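Local coordinates for filamentation induced by cAMP protein Fic (Desulfovibrio alaskensis, PDB 4RGL) that belongs to the Fic/DOC family and is mainly helical, with a small C-terminal domain probably of the helix-turn-helix class, at residues 45-59 and 209-221. Residues are numbered along the deposited sequence; the frame is centred on the assembly and turned at random.
Sequences RRENRIRTIQASLAI and AYLPVETVIRDRQ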
loop_
_atom_site.group_PDB
_atom_site.type_symbol
_atom_site.label_atom_id
_atom_site.label_comp_id
_atom_site.label_asym_id
_atom_site.label_seq_id
_atom_site.Cartn_x
_atom_site.Cartn_y
_atom_site.Cartn_z
ATOM N N ARG A 45 6.993 -2.428 -2.886
ATOM C CA ARG A 45 6.545 -1.634 -1.732
ATOM C C ARG A 45 5.808 -0.388 -2.201
ATOM O O ARG A 45 4.759 -0.046 -1.655
ATOM C CB ARG A 45 7.731 -1.235 -0.841
ATOM C CG ARG A 45 8.363 -2.378 -0.091
ATOM C CD ARG A 45 9.366 -1.864 0.928
ATOM N NE ARG A 45 10.085 -2.950 1.589
ATOM C CZ ARG A 45 11.248 -3.433 1.163
ATOM N NH1 ARG A 45 11.826 -2.931 0.076
ATOM N NH2 ARG A 45 11.843 -4.420 1.818
ATOM N N ARG A 46 6.343 0.278 -3.243
ATOM C CA ARG A 46 5.737 1.476 -3.797
ATOM C C ARG A 46 4.402 1.143 -4.482
ATOM O O ARG A 46 3.414 1.841 -4.262
ATOM C CB ARG A 46 6.698 2.165 -4.786
ATOM C CG ARG A 46 6.169 3.499 -5.350
ATOM C CD ARG A 46 5.828 4.517 -4.249
ATOM N NE ARG A 46 6.980 4.813 -3.388
ATOM C CZ ARG A 46 7.887 5.743 -3.662
ATOM N NH1 ARG A 46 7.804 6.451 -4.783
ATOM N NH2 ARG A 46 8.902 5.951 -2.835
ATOM N N GLU A 47 4.365 0.046 -5.286
ATOM C CA GLU A 47 3.132 -0.393 -5.953
ATOM C C GLU A 47 2.016 -0.563 -4.940
ATOM O O GLU A 47 0.914 -0.059 -5.147
ATOM C CB GLU A 47 3.360 -1.710 -6.717
ATOM C CG GLU A 47 4.184 -1.559 -7.987
ATOM C CD GLU A 47 4.408 -2.855 -8.752
ATOM O OE1 GLU A 47 3.630 -3.818 -8.542
ATOM O OE2 GLU A 47 5.333 -2.890 -9.595
ATOM N N ASN A 48 2.320 -1.220 -3.803
ATOM C CA ASN A 48 1.358 -1.424 -2.725
ATOM C C ASN A 48 0.983 -0.108 -2.075
ATOM O O ASN A 48 -0.204 0.157 -1.864
ATOM C CB ASN A 48 1.921 -2.379 -1.686
ATOM C CG ASN A 48 2.002 -3.804 -2.160
ATOM O OD1 ASN A 48 1.376 -4.192 -3.156
ATOM N ND2 ASN A 48 2.692 -4.635 -1.402
ATOM N N ARG A 49 1.995 0.740 -1.768
ATOM C CA ARG A 49 1.766 2.050 -1.161
ATOM C C ARG A 49 0.854 2.911 -2.058
ATOM O O ARG A 49 -0.095 3.507 -1.561
ATOM C CB ARG A 49 3.108 2.763 -0.896
ATOM C CG ARG A 49 2.977 4.171 -0.274
ATOM C CD ARG A 49 2.164 4.182 1.029
ATOM N NE ARG A 49 2.644 3.190 2.003
ATOM C CZ ARG A 49 3.649 3.400 2.849
ATOM N NH1 ARG A 49 4.348 4.525 2.792
ATOM N NH2 ARG A 49 3.998 2.465 3.717
ATOM N N ILE A 50 1.099 2.902 -3.395
ATOM C CA ILE A 50 0.276 3.648 -4.350
ATOM C C ILE A 50 -1.181 3.108 -4.323
ATOM O O ILE A 50 -2.126 3.902 -4.291
ATOM C CB ILE A 50 0.889 3.592 -5.783
ATOM C CG1 ILE A 50 2.229 4.383 -5.838
ATOM C CG2 ILE A 50 -0.103 4.122 -6.825
ATOM C CD1 ILE A 50 2.976 4.331 -7.220
ATOM N N ARG A 51 -1.349 1.753 -4.255
ATOM C CA ARG A 51 -2.674 1.121 -4.155
ATOM C C ARG A 51 -3.394 1.560 -2.875
ATOM O O ARG A 51 -4.582 1.886 -2.921
ATOM C CB ARG A 51 -2.556 -0.411 -4.195
ATOM C CG ARG A 51 -2.191 -0.966 -5.565
ATOM C CD ARG A 51 -2.081 -2.474 -5.539
ATOM N NE ARG A 51 -3.362 -3.103 -5.214
ATOM C CZ ARG A 51 -3.489 -4.369 -4.834
ATOM N NH1 ARG A 51 -2.413 -5.133 -4.676
ATOM N NH2 ARG A 51 -4.686 -4.867 -4.559
ATOM N N THR A 52 -2.666 1.580 -1.729
ATOM C CA THR A 52 -3.209 2.039 -0.442
ATOM C C THR A 52 -3.717 3.501 -0.556
ATOM O O THR A 52 -4.853 3.795 -0.172
ATOM C CB THR A 52 -2.128 1.911 0.657
ATOM O OG1 THR A 52 -1.914 0.531 0.938
ATOM C CG2 THR A 52 -2.503 2.650 1.942
ATOM N N ILE A 53 -2.885 4.390 -1.110
ATOM C CA ILE A 53 -3.211 5.805 -1.234
ATOM C C ILE A 53 -4.408 5.994 -2.177
ATOM O O ILE A 53 -5.392 6.628 -1.794
ATOM C CB ILE A 53 -1.968 6.608 -1.716
ATOM C CG1 ILE A 53 -0.852 6.584 -0.629
ATOM C CG2 ILE A 53 -2.351 8.043 -2.083
ATOM C CD1 ILE A 53 0.505 6.953 -1.121
ATOM N N GLN A 54 -4.340 5.409 -3.390
ATOM C CA GLN A 54 -5.403 5.552 -4.377
ATOM C C GLN A 54 -6.744 5.069 -3.807
ATOM O O GLN A 54 -7.731 5.788 -3.890
ATOM C CB GLN A 54 -5.056 4.788 -5.666
ATOM C CG GLN A 54 -6.036 5.034 -6.826
ATOM C CD GLN A 54 -7.331 4.281 -6.666
ATOM O OE1 GLN A 54 -7.355 3.113 -6.277
ATOM N NE2 GLN A 54 -8.425 4.913 -7.024
ATOM N N ALA A 55 -6.765 3.870 -3.193
ATOM C CA ALA A 55 -8.003 3.304 -2.647
ATOM C C ALA A 55 -8.524 4.134 -1.465
ATOM O O ALA A 55 -9.704 4.479 -1.441
ATOM C CB ALA A 55 -7.779 1.866 -2.216
ATOM N N SER A 56 -7.633 4.494 -0.503
ATOM C CA SER A 56 -8.029 5.301 0.671
ATOM C C SER A 56 -8.664 6.628 0.232
ATOM O O SER A 56 -9.704 7.017 0.769
ATOM C CB SER A 56 -6.824 5.568 1.572
ATOM O OG SER A 56 -7.186 6.297 2.733
ATOM N N LEU A 57 -8.085 7.278 -0.806
ATOM C CA LEU A 57 -8.622 8.533 -1.342
ATOM C C LEU A 57 -9.883 8.280 -2.183
ATOM O O LEU A 57 -10.805 9.097 -2.161
ATOM C CB LEU A 57 -7.559 9.268 -2.188
ATOM C CG LEU A 57 -6.396 9.909 -1.406
ATOM C CD1 LEU A 57 -5.319 10.368 -2.332
ATOM C CD2 LEU A 57 -6.870 11.066 -0.581
ATOM N N ALA A 58 -9.938 7.132 -2.899
ATOM C CA ALA A 58 -11.107 6.777 -3.723
ATOM C C ALA A 58 -12.350 6.606 -2.857
ATOM O O ALA A 58 -13.450 6.974 -3.282
ATOM C CB ALA A 58 -10.835 5.499 -4.503
ATOM N N ILE A 59 -12.176 6.071 -1.619
ATOM C CA ILE A 59 -13.286 5.880 -0.676
ATOM C C ILE A 59 -13.902 7.236 -0.317
ATOM O O ILE A 59 -15.119 7.336 -0.159
ATOM C CB ILE A 59 -12.815 5.117 0.597
ATOM C CG1 ILE A 59 -12.291 3.701 0.232
ATOM C CG2 ILE A 59 -13.950 5.037 1.639
ATOM C CD1 ILE A 59 -11.621 2.928 1.424
ATOM N N ALA A 209 2.871 -2.257 6.777
ATOM C CA ALA A 209 2.763 -0.890 6.262
ATOM C C ALA A 209 2.575 -0.901 4.747
ATOM O O ALA A 209 2.087 0.083 4.170
ATOM C CB ALA A 209 4.003 -0.089 6.631
ATOM N N TYR A 210 2.914 -2.041 4.101
ATOM C CA TYR A 210 2.791 -2.189 2.656
ATOM C C TYR A 210 1.683 -3.206 2.304
ATOM O O TYR A 210 1.679 -3.762 1.208
ATOM C CB TYR A 210 4.137 -2.606 2.043
ATOM C CG TYR A 210 5.267 -1.672 2.420
ATOM C CD1 TYR A 210 5.418 -0.436 1.791
ATOM C CD2 TYR A 210 6.136 -1.982 3.463
ATOM C CE1 TYR A 210 6.417 0.457 2.178
ATOM C CE2 TYR A 210 7.147 -1.101 3.852
ATOM C CZ TYR A 210 7.281 0.120 3.209
ATOM O OH TYR A 210 8.280 0.987 3.584
ATOM N N LEU A 211 0.715 -3.395 3.221
ATOM C CA LEU A 211 -0.441 -4.259 2.977
ATOM C C LEU A 211 -1.622 -3.423 2.422
ATOM O O LEU A 211 -2.170 -2.573 3.136
ATOM C CB LEU A 211 -0.845 -4.986 4.281
ATOM C CG LEU A 211 -2.009 -5.980 4.175
ATOM C CD1 LEU A 211 -1.667 -7.120 3.245
ATOM C CD2 LEU A 211 -2.389 -6.516 5.540
ATOM N N PRO A 212 -1.977 -3.589 1.120
ATOM C CA PRO A 212 -3.013 -2.717 0.533
ATOM C C PRO A 212 -4.438 -3.196 0.872
ATOM O O PRO A 212 -5.257 -3.390 -0.032
ATOM C CB PRO A 212 -2.734 -2.796 -0.986
ATOM C CG PRO A 212 -1.556 -3.755 -1.141
ATOM C CD PRO A 212 -1.417 -4.509 0.122
ATOM N N VAL A 213 -4.760 -3.286 2.187
ATOM C CA VAL A 213 -6.084 -3.726 2.658
ATOM C C VAL A 213 -7.187 -2.720 2.211
ATOM O O VAL A 213 -8.361 -3.093 2.115
ATOM C CB VAL A 213 -6.098 -3.929 4.206
ATOM C CG1 VAL A 213 -5.779 -2.632 4.939
ATOM C CG2 VAL A 213 -7.431 -4.510 4.678
ATOM N N GLU A 214 -6.785 -1.474 1.876
ATOM C CA GLU A 214 -7.715 -0.417 1.491
ATOM C C GLU A 214 -8.429 -0.753 0.162
ATOM O O GLU A 214 -9.571 -0.336 -0.037
ATOM C CB GLU A 214 -6.989 0.928 1.380
ATOM C CG GLU A 214 -6.395 1.424 2.702
ATOM C CD GLU A 214 -5.111 0.741 3.144
ATOM O OE1 GLU A 214 -4.475 0.066 2.304
ATOM O OE2 GLU A 214 -4.693 0.963 4.304
ATOM N N THR A 215 -7.776 -1.561 -0.721
ATOM C CA THR A 215 -8.396 -2.008 -1.985
ATOM C C THR A 215 -9.602 -2.924 -1.692
ATOM O O THR A 215 -10.575 -2.915 -2.443
ATOM C CB THR A 215 -7.366 -2.725 -2.876
ATOM O OG1 THR A 215 -6.904 -3.904 -2.210
ATOM C CG2 THR A 215 -6.197 -1.838 -3.239
ATOM N N VAL A 216 -9.533 -3.707 -0.587
ATOM C CA VAL A 216 -10.636 -4.587 -0.172
ATOM C C VAL A 216 -11.775 -3.737 0.420
ATOM O O VAL A 216 -12.943 -3.935 0.069
ATOM C CB VAL A 216 -10.153 -5.672 0.839
ATOM C CG1 VAL A 216 -11.307 -6.566 1.279
ATOM C CG2 VAL A 216 -9.020 -6.505 0.250
ATOM N N ILE A 217 -11.422 -2.756 1.280
ATOM C CA ILE A 217 -12.398 -1.863 1.918
ATOM C C ILE A 217 -13.119 -1.018 0.854
ATOM O O ILE A 217 -14.307 -0.745 0.994
ATOM C CB ILE A 217 -11.696 -0.964 2.972
ATOM C CG1 ILE A 217 -10.911 -1.823 3.989
ATOM C CG2 ILE A 217 -12.706 -0.042 3.676
ATOM C CD1 ILE A 217 -9.901 -1.023 4.846
ATOM N N ARG A 218 -12.396 -0.626 -0.224
ATOM C CA ARG A 218 -12.973 0.157 -1.330
ATOM C C ARG A 218 -13.985 -0.686 -2.130
ATOM O O ARG A 218 -15.032 -0.176 -2.533
ATOM C CB ARG A 218 -11.861 0.670 -2.256
ATOM C CG ARG A 218 -12.364 1.502 -3.438
ATOM C CD ARG A 218 -11.303 1.602 -4.513
ATOM N NE ARG A 218 -10.967 0.283 -5.057
ATOM C CZ ARG A 218 -9.828 0.006 -5.681
ATOM N NH1 ARG A 218 -8.886 0.933 -5.799
ATOM N NH2 ARG A 218 -9.598 -1.216 -6.140
ATOM N N ASP A 219 -13.668 -1.967 -2.360
ATOM C CA ASP A 219 -14.535 -2.847 -3.125
ATOM C C ASP A 219 -15.730 -3.327 -2.271
ATOM O O ASP A 219 -16.806 -3.595 -2.812
ATOM C CB ASP A 219 -13.740 -4.045 -3.669
ATOM C CG ASP A 219 -12.636 -3.653 -4.654
ATOM O OD1 ASP A 219 -12.647 -2.484 -5.136
ATOM O OD2 ASP A 219 -11.778 -4.512 -4.958
ATOM N N ARG A 220 -15.546 -3.392 -0.935
ATOM C CA ARG A 220 -16.627 -3.773 -0.007
ATOM C C ARG A 220 -17.160 -2.539 0.714
ATOM O O ARG A 220 -17.586 -2.633 1.869
ATOM C CB ARG A 220 -16.125 -4.812 1.015
ATOM C CG ARG A 220 -15.611 -6.092 0.395
ATOM C CD ARG A 220 -15.118 -7.037 1.463
ATOM N NE ARG A 220 -14.453 -8.201 0.893
ATOM C CZ ARG A 220 -13.833 -9.123 1.618
ATOM N NH1 ARG A 220 -13.783 -9.014 2.944
ATOM N NH2 ARG A 220 -13.241 -10.153 1.028
ATOM N N GLN A 221 -17.129 -1.379 0.035
ATOM C CA GLN A 221 -17.464 -0.087 0.629
ATOM C C GLN A 221 -18.902 -0.076 1.208
ATOM O O GLN A 221 -19.096 0.340 2.355
ATOM C CB GLN A 221 -17.300 1.026 -0.408
ATOM C CG GLN A 221 -17.187 2.413 0.196
ATOM C CD GLN A 221 -16.853 3.452 -0.843
ATOM O OE1 GLN A 221 -16.124 3.193 -1.810
ATOM N NE2 GLN A 221 -17.307 4.677 -0.620
HETATM O O HOH W 1 -17.223 6.378 -2.730
#
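Thr52 OG1 donates to Glu214 OE1 at 2.9 Å, reaching the oxygen from above the carboxylate plane rather than within it. The bend of Glu214 at chi2 folds its carboxylate back against Thr52, whose CG2 lies 3.4 Å from Glu214 CD. Three residues, not quite one turn, earlier in helix 42-59, Arg49 NH2 gives a bond of 3.1 Å to Ala209 O; it is nearly straight, 163° at the hydrogen, but meets the carbonyl from above its plane. Arg49 NH1 pairs with Glu96, so the guanidinium spans two partners. Its plane runs parallel to the Tyr210 ring, within 1°. Arg45 covers one face of that ring with its extended chain, CD 3.8 Å from the ring centroid in a CH-pi contact, and Ala209 CB lies over the opposite face.

In this helical Fic/DOC fold, helix 42-59 runs beside the short helix 214-219 with axes 8.3 Å apart and 27° from parallel. Between them, Arg218 enters as a knob among Gln54, Ala55, Ala58 and Ile59. Asp219 OD1 salt-bridges Arg218 NE, in the guanidinium plane. Beyond this knob, Ile59 CD1 packs 3.9 Å from Ile217 CG2, and a water that accepts from Gln221 NE2 also donates weakly to Ile59 O.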